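Local coordinates for RND efflux system, outer membrane lipoprotein, NodT family (Burkholderia mallei, PDB 6U94) that probably serves as the outer membrane channel component of an RND-type efflux system, at residues Ser165-Val170 / Thr450-Leu455; Ala179-Leu184 / Gln238-Leu243; Ala185-Thr190 / Arg226-Gln231; Ala321-Leu326 / Arg376-Asn381. All coordinates share one frame; numbering follows the deposited sequence.

Interaction 1 of 4, residues Ser165-Val170 / Thr450-Leu455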
loop_
_atom_site.group_PDB
_atom_site.type_symbol
_atom_site.label_atom_id
_atom_site.label_comp_id
_atom_site.label_asym_id
_atom_site.label_seq_id
_atom_site.Cartn_x
_atom_site.Cartn_y
_atom_site.Cartn_z
ATOM N N SER A 165 -8.540 8.600 -2.746
ATOM C CA SER A 165 -8.830 7.183 -2.544
ATOM C C SER A 165 -8.980 6.458 -3.874
ATOM O O SER A 165 -8.432 5.364 -4.061
ATOM C CB SER A 165 -10.100 7.013 -1.707
ATOM O OG SER A 165 -10.003 7.684 -0.464
ATOM N N LEU A 166 -9.712 7.059 -4.812
ATOM C CA LEU A 166 -9.966 6.406 -6.091
ATOM C C LEU A 166 -8.676 6.228 -6.883
ATOM O O LEU A 166 -8.414 5.148 -7.423
ATOM C CB LEU A 166 -10.987 7.210 -6.894
ATOM C CG LEU A 166 -11.468 6.613 -8.215
ATOM C CD1 LEU A 166 -12.086 5.244 -7.992
ATOM C CD2 LEU A 166 -12.475 7.552 -8.877
ATOM N N VAL A 167 -7.860 7.283 -6.965
ATOM C CA VAL A 167 -6.585 7.195 -7.674
ATOM C C VAL A 167 -5.718 6.102 -7.067
ATOM O O VAL A 167 -5.136 5.275 -7.779
ATOM C CB VAL A 167 -5.865 8.556 -7.656
ATOM C CG1 VAL A 167 -4.402 8.399 -8.044
ATOM C CG2 VAL A 167 -6.562 9.541 -8.586
ATOM N N ALA A 168 -5.631 6.076 -5.737
ATOM C CA ALA A 168 -4.770 5.111 -5.068
ATOM C C ALA A 168 -5.310 3.693 -5.201
ATOM O O ALA A 168 -4.538 2.746 -5.398
ATOM C CB ALA A 168 -4.615 5.487 -3.600
ATOM N N GLU A 169 -6.629 3.524 -5.093
ATOM C CA GLU A 169 -7.201 2.184 -5.151
ATOM C C GLU A 169 -7.082 1.583 -6.545
ATOM O O GLU A 169 -6.919 0.365 -6.680
ATOM C CB GLU A 169 -8.662 2.212 -4.705
ATOM C CG GLU A 169 -9.166 0.873 -4.191
ATOM C CD GLU A 169 -8.434 0.417 -2.939
ATOM O OE1 GLU A 169 -8.418 1.171 -1.944
ATOM O OE2 GLU A 169 -7.869 -0.696 -2.949
ATOM N N VAL A 170 -7.157 2.411 -7.589
ATOM C CA VAL A 170 -6.920 1.916 -8.942
ATOM C C VAL A 170 -5.477 1.449 -9.089
ATOM O O VAL A 170 -5.205 0.410 -9.704
ATOM C CB VAL A 170 -7.270 2.999 -9.980
ATOM C CG1 VAL A 170 -6.825 2.570 -11.370
ATOM C CG2 VAL A 170 -8.766 3.291 -9.963
ATOM N N THR A 450 0.165 4.253 -0.410
ATOM C CA THR A 450 -0.415 4.803 0.810
ATOM C C THR A 450 0.284 6.094 1.223
ATOM O O THR A 450 -0.363 7.029 1.712
ATOM C CB THR A 450 -0.346 3.775 1.935
ATOM O OG1 THR A 450 -0.896 2.535 1.477
ATOM C CG2 THR A 450 -1.140 4.256 3.141
ATOM N N LEU A 451 1.603 6.168 1.033
ATOM C CA LEU A 451 2.314 7.406 1.325
ATOM C C LEU A 451 1.906 8.526 0.375
ATOM O O LEU A 451 1.882 9.698 0.772
ATOM C CB LEU A 451 3.822 7.173 1.264
ATOM C CG LEU A 451 4.709 8.380 1.581
ATOM C CD1 LEU A 451 4.403 8.942 2.966
ATOM C CD2 LEU A 451 6.177 8.006 1.455
ATOM N N TYR A 452 1.586 8.193 -0.880
ATOM C CA TYR A 452 1.039 9.195 -1.789
ATOM C C TYR A 452 -0.224 9.833 -1.219
ATOM O O TYR A 452 -0.467 11.026 -1.430
ATOM C CB TYR A 452 0.743 8.567 -3.154
ATOM C CG TYR A 452 -0.199 9.397 -4.004
ATOM C CD1 TYR A 452 -1.569 9.159 -3.996
ATOM C CD2 TYR A 452 0.282 10.420 -4.811
ATOM C CE1 TYR A 452 -2.434 9.923 -4.766
ATOM C CE2 TYR A 452 -0.572 11.183 -5.585
ATOM C CZ TYR A 452 -1.930 10.932 -5.559
ATOM O OH TYR A 452 -2.787 11.686 -6.328
ATOM N N LYS A 453 -1.039 9.053 -0.507
ATOM C CA LYS A 453 -2.259 9.579 0.095
ATOM C C LYS A 453 -1.961 10.395 1.349
ATOM O O LYS A 453 -2.472 11.510 1.507
ATOM C CB LYS A 453 -3.211 8.433 0.426
ATOM C CG LYS A 453 -3.676 7.658 -0.786
ATOM C CD LYS A 453 -4.911 6.848 -0.453
ATOM C CE LYS A 453 -4.553 5.557 0.266
ATOM N NZ LYS A 453 -5.762 4.714 0.493
ATOM N N ALA A 454 -1.133 9.854 2.247
ATOM C CA ALA A 454 -0.849 10.523 3.513
ATOM C C ALA A 454 -0.198 11.887 3.319
ATOM O O ALA A 454 -0.267 12.727 4.222
ATOM C CB ALA A 454 0.042 9.637 4.390
ATOM N N LEU A 455 0.439 12.123 2.170
ATOM C CA LEU A 455 0.997 13.432 1.858
ATOM C C LEU A 455 -0.061 14.431 1.421
ATOM O O LEU A 455 0.256 15.615 1.260
ATOM C CB LEU A 455 2.053 13.317 0.755
ATOM C CG LEU A 455 3.346 12.548 1.027
ATOM C CD1 LEU A 455 4.176 12.468 -0.249
ATOM C CD2 LEU A 455 4.143 13.200 2.143
#

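Interaction 2 of 4, residues Ala179-Leu184 / Gln238-Leu243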
loop_
_atom_site.group_PDB
_atom_site.type_symbol
_atom_site.label_atom_id
_atom_site.label_comp_id
_atom_site.label_asym_id
_atom_site.label_seq_id
_atom_site.Cartn_x
_atom_site.Cartn_y
_atom_site.Cartn_z
ATOM N N ALA A 179 1.102 -8.424 -9.776
ATOM C CA ALA A 179 1.755 -9.315 -8.823
ATOM C C ALA A 179 1.144 -10.710 -8.865
ATOM O O ALA A 179 1.867 -11.711 -8.863
ATOM C CB ALA A 179 1.673 -8.730 -7.414
ATOM N N ASP A 180 -0.187 -10.795 -8.921
ATOM C CA ASP A 180 -0.854 -12.091 -8.965
ATOM C C ASP A 180 -0.588 -12.834 -10.267
ATOM O O ASP A 180 -0.662 -14.069 -10.287
ATOM C CB ASP A 180 -2.358 -11.915 -8.750
ATOM C CG ASP A 180 -2.725 -11.822 -7.279
ATOM O OD1 ASP A 180 -2.096 -12.529 -6.467
ATOM O OD2 ASP A 180 -3.640 -11.045 -6.928
ATOM N N ARG A 181 -0.287 -12.119 -11.352
ATOM C CA ARG A 181 0.128 -12.789 -12.581
ATOM C C ARG A 181 1.507 -13.416 -12.413
ATOM O O ARG A 181 1.726 -14.573 -12.792
ATOM C CB ARG A 181 0.128 -11.806 -13.750
ATOM C CG ARG A 181 -1.247 -11.372 -14.219
ATOM C CD ARG A 181 -1.123 -10.417 -15.394
ATOM N NE ARG A 181 -2.419 -9.936 -15.860
ATOM C CZ ARG A 181 -2.580 -9.121 -16.898
ATOM N NH1 ARG A 181 -1.521 -8.698 -17.576
ATOM N NH2 ARG A 181 -3.796 -8.730 -17.258
ATOM N N ALA A 182 2.450 -12.660 -11.845
ATOM C CA ALA A 182 3.774 -13.207 -11.570
ATOM C C ALA A 182 3.684 -14.418 -10.652
ATOM O O ALA A 182 4.411 -15.403 -10.834
ATOM C CB ALA A 182 4.669 -12.131 -10.956
ATOM N N LEU A 183 2.794 -14.364 -9.658
ATOM C CA LEU A 183 2.598 -15.510 -8.778
ATOM C C LEU A 183 2.037 -16.703 -9.541
ATOM O O LEU A 183 2.464 -17.843 -9.326
ATOM C CB LEU A 183 1.681 -15.124 -7.621
ATOM C CG LEU A 183 2.335 -14.244 -6.556
ATOM C CD1 LEU A 183 1.285 -13.582 -5.667
ATOM C CD2 LEU A 183 3.306 -15.074 -5.729
ATOM N N LEU A 184 1.081 -16.462 -10.441
ATOM C CA LEU A 184 0.538 -17.552 -11.245
ATOM C C LEU A 184 1.604 -18.141 -12.161
ATOM O O LEU A 184 1.705 -19.367 -12.298
ATOM C CB LEU A 184 -0.657 -17.062 -12.065
ATOM C CG LEU A 184 -1.244 -18.106 -13.017
ATOM C CD1 LEU A 184 -1.791 -19.296 -12.239
ATOM C CD2 LEU A 184 -2.315 -17.501 -13.911
ATOM N N GLN A 238 -10.332 -11.838 -9.171
ATOM C CA GLN A 238 -10.812 -10.810 -8.252
ATOM C C GLN A 238 -10.210 -9.449 -8.578
ATOM O O GLN A 238 -10.910 -8.430 -8.542
ATOM C CB GLN A 238 -10.488 -11.203 -6.811
ATOM C CG GLN A 238 -11.112 -12.509 -6.349
ATOM C CD GLN A 238 -10.548 -12.972 -5.019
ATOM O OE1 GLN A 238 -9.538 -12.449 -4.547
ATOM N NE2 GLN A 238 -11.197 -13.956 -4.408
ATOM N N ASP A 239 -8.910 -9.412 -8.886
ATOM C CA ASP A 239 -8.264 -8.152 -9.240
ATOM C C ASP A 239 -8.932 -7.511 -10.448
ATOM O O ASP A 239 -9.189 -6.300 -10.460
ATOM C CB ASP A 239 -6.779 -8.382 -9.528
ATOM C CG ASP A 239 -6.030 -8.949 -8.339
ATOM O OD1 ASP A 239 -6.619 -9.069 -7.244
ATOM O OD2 ASP A 239 -4.841 -9.279 -8.507
ATOM N N GLU A 240 -9.220 -8.310 -11.477
ATOM C CA GLU A 240 -9.824 -7.767 -12.686
ATOM C C GLU A 240 -11.256 -7.304 -12.439
ATOM O O GLU A 240 -11.704 -6.328 -13.055
ATOM C CB GLU A 240 -9.772 -8.808 -13.805
ATOM C CG GLU A 240 -8.356 -9.204 -14.191
ATOM C CD GLU A 240 -8.312 -10.282 -15.258
ATOM O OE1 GLU A 240 -9.292 -11.049 -15.379
ATOM O OE2 GLU A 240 -7.295 -10.357 -15.981
ATOM N N ASN A 241 -11.986 -7.983 -11.550
ATOM C CA ASN A 241 -13.328 -7.530 -11.196
ATOM C C ASN A 241 -13.279 -6.182 -10.488
ATOM O O ASN A 241 -13.978 -5.238 -10.875
ATOM C CB ASN A 241 -14.024 -8.570 -10.316
ATOM C CG ASN A 241 -15.060 -9.375 -11.073
ATOM O OD1 ASN A 241 -14.947 -9.575 -12.283
ATOM N ND2 ASN A 241 -16.086 -9.835 -10.364
ATOM N N ALA A 242 -12.453 -6.076 -9.443
ATOM C CA ALA A 242 -12.339 -4.822 -8.706
ATOM C C ALA A 242 -11.833 -3.702 -9.602
ATOM O O ALA A 242 -12.258 -2.548 -9.467
ATOM C CB ALA A 242 -11.418 -5.004 -7.498
ATOM N N LEU A 243 -10.928 -4.025 -10.529
ATOM C CA LEU A 243 -10.419 -3.011 -11.446
ATOM C C LEU A 243 -11.525 -2.490 -12.353
ATOM O O LEU A 243 -11.597 -1.286 -12.629
ATOM C CB LEU A 243 -9.267 -3.586 -12.270
ATOM C CG LEU A 243 -8.344 -2.589 -12.970
ATOM C CD1 LEU A 243 -7.817 -1.566 -11.980
ATOM C CD2 LEU A 243 -7.193 -3.320 -13.641
#

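Interaction 3 of 4, residues Ala185-Thr190 / Arg226-Gln231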
loop_
_atom_site.group_PDB
_atom_site.type_symbol
_atom_site.label_atom_id
_atom_site.label_comp_id
_atom_site.label_asym_id
_atom_site.label_seq_id
_atom_site.Cartn_x
_atom_site.Cartn_y
_atom_site.Cartn_z
ATOM N N ALA A 185 2.404 -17.284 -12.800
ATOM C CA ALA A 185 3.457 -17.771 -13.683
ATOM C C ALA A 185 4.497 -18.572 -12.911
ATOM O O ALA A 185 4.995 -19.592 -13.403
ATOM C CB ALA A 185 4.111 -16.597 -14.410
ATOM N N LEU A 186 4.838 -18.125 -11.700
ATOM C CA LEU A 186 5.762 -18.883 -10.862
ATOM C C LEU A 186 5.174 -20.238 -10.484
ATOM O O LEU A 186 5.867 -21.261 -10.537
ATOM C CB LEU A 186 6.106 -18.074 -9.613
ATOM C CG LEU A 186 6.904 -18.746 -8.497
ATOM C CD1 LEU A 186 8.306 -19.114 -8.968
ATOM C CD2 LEU A 186 6.961 -17.834 -7.284
ATOM N N ALA A 187 3.891 -20.264 -10.113
ATOM C CA ALA A 187 3.253 -21.520 -9.735
ATOM C C ALA A 187 3.116 -22.466 -10.921
ATOM O O ALA A 187 3.110 -23.688 -10.737
ATOM C CB ALA A 187 1.882 -21.248 -9.114
ATOM N N GLN A 188 3.003 -21.927 -12.136
ATOM C CA GLN A 188 2.895 -22.779 -13.316
ATOM C C GLN A 188 4.252 -23.341 -13.725
ATOM O O GLN A 188 4.349 -24.512 -14.113
ATOM C CB GLN A 188 2.265 -21.998 -14.470
ATOM C CG GLN A 188 0.781 -21.729 -14.286
ATOM C CD GLN A 188 0.218 -20.808 -15.349
ATOM O OE1 GLN A 188 0.923 -19.952 -15.882
ATOM N NE2 GLN A 188 -1.062 -20.982 -15.665
ATOM N N ASP A 189 5.306 -22.523 -13.648
ATOM C CA ASP A 189 6.652 -23.028 -13.899
ATOM C C ASP A 189 7.022 -24.113 -12.896
ATOM O O ASP A 189 7.581 -25.152 -13.270
ATOM C CB ASP A 189 7.662 -21.884 -13.847
ATOM C CG ASP A 189 7.443 -20.863 -14.944
ATOM O OD1 ASP A 189 6.655 -21.146 -15.872
ATOM O OD2 ASP A 189 8.058 -19.778 -14.878
ATOM N N THR A 190 6.717 -23.887 -11.616
ATOM C CA THR A 190 6.946 -24.913 -10.605
ATOM C C THR A 190 6.142 -26.171 -10.909
ATOM O O THR A 190 6.640 -27.291 -10.741
ATOM C CB THR A 190 6.591 -24.367 -9.220
ATOM O OG1 THR A 190 7.431 -23.246 -8.916
ATOM C CG2 THR A 190 6.771 -25.436 -8.153
ATOM N N ARG A 226 -0.059 -27.202 -7.970
ATOM C CA ARG A 226 -1.362 -27.082 -8.619
ATOM C C ARG A 226 -2.326 -26.253 -7.777
ATOM O O ARG A 226 -3.072 -25.421 -8.310
ATOM C CB ARG A 226 -1.944 -28.471 -8.891
ATOM N N VAL A 227 -2.324 -26.463 -6.459
ATOM C CA VAL A 227 -3.224 -25.720 -5.581
ATOM C C VAL A 227 -2.872 -24.238 -5.584
ATOM O O VAL A 227 -3.760 -23.377 -5.644
ATOM C CB VAL A 227 -3.197 -26.318 -4.161
ATOM C CG1 VAL A 227 -3.422 -25.242 -3.111
ATOM C CG2 VAL A 227 -4.249 -27.409 -4.030
ATOM N N ALA A 228 -1.577 -23.913 -5.530
ATOM C CA ALA A 228 -1.169 -22.512 -5.572
ATOM C C ALA A 228 -1.583 -21.857 -6.883
ATOM O O ALA A 228 -2.068 -20.718 -6.891
ATOM C CB ALA A 228 0.341 -22.398 -5.368
ATOM N N ALA A 229 -1.413 -22.566 -8.002
ATOM C CA ALA A 229 -1.815 -22.018 -9.292
ATOM C C ALA A 229 -3.312 -21.740 -9.332
ATOM O O ALA A 229 -3.752 -20.754 -9.936
ATOM C CB ALA A 229 -1.417 -22.975 -10.416
ATOM N N GLU A 230 -4.112 -22.597 -8.694
ATOM C CA GLU A 230 -5.553 -22.373 -8.659
ATOM C C GLU A 230 -5.904 -21.166 -7.798
ATOM O O GLU A 230 -6.802 -20.390 -8.144
ATOM C CB GLU A 230 -6.267 -23.629 -8.159
ATOM C CG GLU A 230 -6.344 -24.739 -9.201
ATOM C CD GLU A 230 -6.715 -26.085 -8.608
ATOM O OE1 GLU A 230 -6.879 -26.166 -7.372
ATOM O OE2 GLU A 230 -6.837 -27.061 -9.376
ATOM N N GLN A 231 -5.202 -20.987 -6.677
ATOM C CA GLN A 231 -5.451 -19.825 -5.829
ATOM C C GLN A 231 -5.138 -18.527 -6.563
ATOM O O GLN A 231 -5.896 -17.554 -6.471
ATOM C CB GLN A 231 -4.628 -19.925 -4.545
ATOM C CG GLN A 231 -4.610 -18.647 -3.721
ATOM C CD GLN A 231 -3.709 -18.746 -2.505
ATOM O OE1 GLN A 231 -2.990 -17.802 -2.172
ATOM N NE2 GLN A 231 -3.749 -19.889 -1.831
#

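Interaction 4 of 4, residues Ala321-Leu326 / Arg376-Asn381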
loop_
_atom_site.group_PDB
_atom_site.type_symbol
_atom_site.label_atom_id
_atom_site.label_comp_id
_atom_site.label_asym_id
_atom_site.label_seq_id
_atom_site.Cartn_x
_atom_site.Cartn_y
_atom_site.Cartn_z
ATOM N N ALA A 321 15.942 13.145 8.230
ATOM C CA ALA A 321 16.396 13.214 9.615
ATOM C C ALA A 321 15.506 14.129 10.448
ATOM O O ALA A 321 15.281 13.865 11.634
ATOM C CB ALA A 321 17.850 13.687 9.667
ATOM N N SER A 322 14.995 15.209 9.850
ATOM C CA SER A 322 14.088 16.097 10.575
ATOM C C SER A 322 12.835 15.353 11.022
ATOM O O SER A 322 12.410 15.463 12.178
ATOM C CB SER A 322 13.713 17.298 9.703
ATOM O OG SER A 322 14.806 18.181 9.534
ATOM N N LEU A 323 12.239 14.576 10.115
ATOM C CA LEU A 323 11.006 13.866 10.436
ATOM C C LEU A 323 11.253 12.773 11.468
ATOM O O LEU A 323 10.489 12.629 12.429
ATOM C CB LEU A 323 10.391 13.283 9.163
ATOM C CG LEU A 323 9.065 12.536 9.321
ATOM C CD1 LEU A 323 8.038 13.404 10.035
ATOM C CD2 LEU A 323 8.542 12.111 7.963
ATOM N N ALA A 324 12.320 11.991 11.282
ATOM C CA ALA A 324 12.665 10.972 12.266
ATOM C C ALA A 324 13.029 11.594 13.605
ATOM O O ALA A 324 12.773 10.996 14.657
ATOM C CB ALA A 324 13.817 10.110 11.749
ATOM N N GLY A 325 13.631 12.786 13.589
ATOM C CA GLY A 325 13.965 13.453 14.834
ATOM C C GLY A 325 12.748 13.880 15.629
ATOM O O GLY A 325 12.778 13.876 16.862
ATOM N N LEU A 326 11.663 14.253 14.940
ATOM C CA LEU A 326 10.432 14.621 15.635
ATOM C C LEU A 326 9.902 13.475 16.483
ATOM O O LEU A 326 9.293 13.712 17.531
ATOM C CB LEU A 326 9.364 15.064 14.633
ATOM C CG LEU A 326 9.328 16.541 14.240
ATOM C CD1 LEU A 326 8.126 16.830 13.354
ATOM C CD2 LEU A 326 9.304 17.416 15.479
ATOM N N ARG A 376 2.740 11.736 12.097
ATOM C CA ARG A 376 2.983 10.374 12.554
ATOM C C ARG A 376 2.605 9.361 11.483
ATOM O O ARG A 376 3.322 8.378 11.263
ATOM C CB ARG A 376 2.208 10.110 13.845
ATOM C CG ARG A 376 2.449 8.727 14.450
ATOM C CD ARG A 376 1.720 8.575 15.778
ATOM N NE ARG A 376 2.113 9.604 16.739
ATOM C CZ ARG A 376 3.193 9.526 17.513
ATOM N NH1 ARG A 376 3.992 8.468 17.436
ATOM N NH2 ARG A 376 3.478 10.506 18.360
ATOM N N GLU A 377 1.486 9.596 10.794
ATOM C CA GLU A 377 1.072 8.707 9.715
ATOM C C GLU A 377 2.092 8.695 8.583
ATOM O O GLU A 377 2.345 7.649 7.973
ATOM C CB GLU A 377 -0.296 9.141 9.199
ATOM C CG GLU A 377 -0.898 8.255 8.142
ATOM C CD GLU A 377 -2.322 8.666 7.806
ATOM O OE1 GLU A 377 -2.544 9.838 7.423
ATOM O OE2 GLU A 377 -3.224 7.821 7.951
ATOM N N VAL A 378 2.680 9.853 8.280
ATOM C CA VAL A 378 3.675 9.919 7.216
ATOM C C VAL A 378 4.940 9.171 7.623
ATOM O O VAL A 378 5.508 8.408 6.832
ATOM C CB VAL A 378 3.969 11.385 6.855
ATOM C CG1 VAL A 378 5.250 11.483 6.032
ATOM C CG2 VAL A 378 2.790 11.986 6.094
ATOM N N ALA A 379 5.398 9.374 8.862
ATOM C CA ALA A 379 6.587 8.674 9.338
ATOM C C ALA A 379 6.357 7.168 9.386
ATOM O O ALA A 379 7.263 6.385 9.082
ATOM C CB ALA A 379 6.990 9.203 10.714
ATOM N N ASP A 380 5.143 6.747 9.756
ATOM C CA ASP A 380 4.856 5.321 9.876
ATOM C C ASP A 380 4.895 4.627 8.520
ATOM O O ASP A 380 5.385 3.497 8.411
ATOM C CB ASP A 380 3.500 5.113 10.551
ATOM C CG ASP A 380 3.557 5.330 12.051
ATOM O OD1 ASP A 380 4.635 5.700 12.562
ATOM O OD2 ASP A 380 2.523 5.126 12.722
ATOM N N ASN A 381 4.381 5.279 7.476
ATOM C CA ASN A 381 4.392 4.652 6.160
ATOM C C ASN A 381 5.788 4.639 5.554
ATOM O O ASN A 381 6.109 3.744 4.766
ATOM C CB ASN A 381 3.411 5.358 5.226
ATOM C CG ASN A 381 1.976 4.918 5.450
ATOM O OD1 ASN A 381 1.564 3.855 4.992
ATOM N ND2 ASN A 381 1.204 5.745 6.150
#

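Interaction 1 of 4, residues Ser165-Val170 / Thr450-Leu455
Ala168 and Lys453 lie nearest each other across two helices that run almost exactly antiparallel, at 170°, and their side chains illustrate how a lysine can serve as apolar filling. The methyl of Ala168 points at the middle of the lysine chain, which passes alongside it: CB of Ala168 is 3.7 Å from CG, 3.4 Å from CD and 3.9 Å from CE of Lys453. The middle distance is short for two carbons, a sign of tight packing. A bend at chi3 (-81°) turns the remainder of the chain across the methyl and carries NZ on to Glu134, with which it forms a salt bridge; OE1 of Glu134 is also hydrogen-bonded to OG of Ser165. Backbone O of Gly129 is a further acceptor for this buried ammonium.

Beside this pair, Val167 and Tyr452 cross at about a right angle. CG1 of Val167 meets the phenol end of the ring obliquely, 4.1 Å from CE1 and 4.0 Å from OH of Tyr452. That hydroxyl is satisfied by the backbone O of Gly48. At an axis separation of 9.8 Å, the tyrosine and lysine of one helix reach the short side chains of the other. Apolar stems buried between the helices, with polar ends paired elsewhere, are in keeping with the antiparallel helical body of an outer membrane factor, here joining helix 156-203 to the last turns of helix 421-454.

Interaction 2 of 4, residues Ala179-Leu184 / Gln238-Leu243
OD2 of Asp180 has two close partners: OD2 of Asp239 lies 2.7 Å away on the neighbouring helix, and NH1 of Arg90 forms a salt bridge with it. The two aspartates face each other across the helical hairpin made by helices 156-203 and 211-247, in keeping with the helical hairpins of outer membrane factors. Two carboxylate oxygens at such a separation would repel if both acids were charged, so one of them probably holds a proton. The side chains cross at about a right angle, yet their carboxylate planes are only 26° apart. Arg90 spans the pair, its NH2 taking OD1 of Asp239 while its NH1 takes Asp180, and should offset much of the negative charge gathered there. The other oxygen of that carboxylate, OD1 of Asp180, is hydrogen-bonded to a glycerol, probably from the crystallisation liquor.

One residue further along each helix, Arg181 and Glu240 form a looser pair of opposite charges. Arg181, extended from CG to NE, gives its NH2 to the carbonyl O of Val255 rather than to the glutamate. OE2 of Glu240 stands near the guanidinium plane at its edge, 4.1 Å from NH2 of Arg181, with the two flat groups turned 86° against each other.

Interaction 3 of 4, residues Ala185-Thr190 / Arg226-Gln231
A helical hairpin, formed by helices 156-203 and 211-247 as they pass each other in opposite directions, comes together here through Ala187, Ala228 and Ala229. The case exemplifies a general rule of helix association: where facing residues carry nothing larger than a methyl, the main chains themselves can meet. The CA atoms of Ala187 and Ala229 are 5.1 Å apart, far closer than long side chains in the interface would permit.

The methyl of Ala187 does most of the touching. It points into the opposing helix and rests on the backbone of Ala229, with CB of Ala187 3.7 Å from N and 3.8 Å from CA of that residue. The methyl of Ala229 points back, so that the two CB atoms of Ala187 and Ala229 are 3.9 Å apart. Ala228 supplies a second, slightly more distant methyl, its CB lying 4.2 Å from CB of Ala187. All three alanines are buried, and the contact between the segments is wholly one of van der Waals packing. Tyr232 on the second helix also packs on Ala187.

Helix 156-203 meets helix 421-454 through neighbouring residues: Leu186 packs on Phe431 and Gln434, and Thr190 on Gln427 and Phe431. Thr190 is tied to its own helix as well. Its hydroxyl donates to the carbonyl of the preceding turn, OG1 of Thr190 lying 3.0 Å from O of Leu186 and tilted 34° from the carbonyl plane, on the face opposite to that from which N of Thr190 arrives.

Interaction 4 of 4, residues Ala321-Leu326 / Arg376-Asn381
Leu323 projects from the short helix 321-326 onto the long helix 362-415, meeting Val378 and Ala379 as one side chain docked on two adjacent residues. The contact joins the short helix to the flank of the long one, part of the helical body of the outer membrane factor fold.

Apolar packing makes up the whole contact between the segments. Leu323 directs its branched end at the helix because CG is placed anti to the backbone N (chi1 -178°). One branch carbon, CD2 of Leu323, meets CG1 of Val378 at 3.9 Å, the two side chains crossing at about a right angle. The same CD2 of Leu323 lies 4.2 Å from CA of Ala379, where a small residue lets the leucine come down to the main chain. Ala379 adds its methyl, CB being 4.2 Å from CG of Leu323. Phe375 and Leu382 of the long helix also touch the leucine.

Polar bonds stay outside this interface. Glu377 forms a salt bridge with Arg282, while its carbonyl is shared within the helix. O of Glu377 accepts from N of Asn381 on one face of its plane and from ND2 of Asn381 on the other, the side-chain bond measuring 2.9 Å with an N-H...O angle of 150°.

Interaction 1 closes the longest loop, and the other three are nested inside it along the chain. Interaction 3 is further nested within interaction 2, both lying on the hairpin of helices 156-203 and 211-247 with centres 13 Å apart. Interaction 1 shares helix 156-203 with them. Interaction 4, on helix 362-415, lies on the other side of the chain's centre from interactions 2 and 3, about 33 and 40 Å from them between centres. Neighbouring contacts touch in the order 3, 2, 1, 4, through Ala229 beside Leu184, Leu243 beside Val170 and Thr450 beside Asn381. Within this row, interaction 1 alone joins early and late portions of the chain.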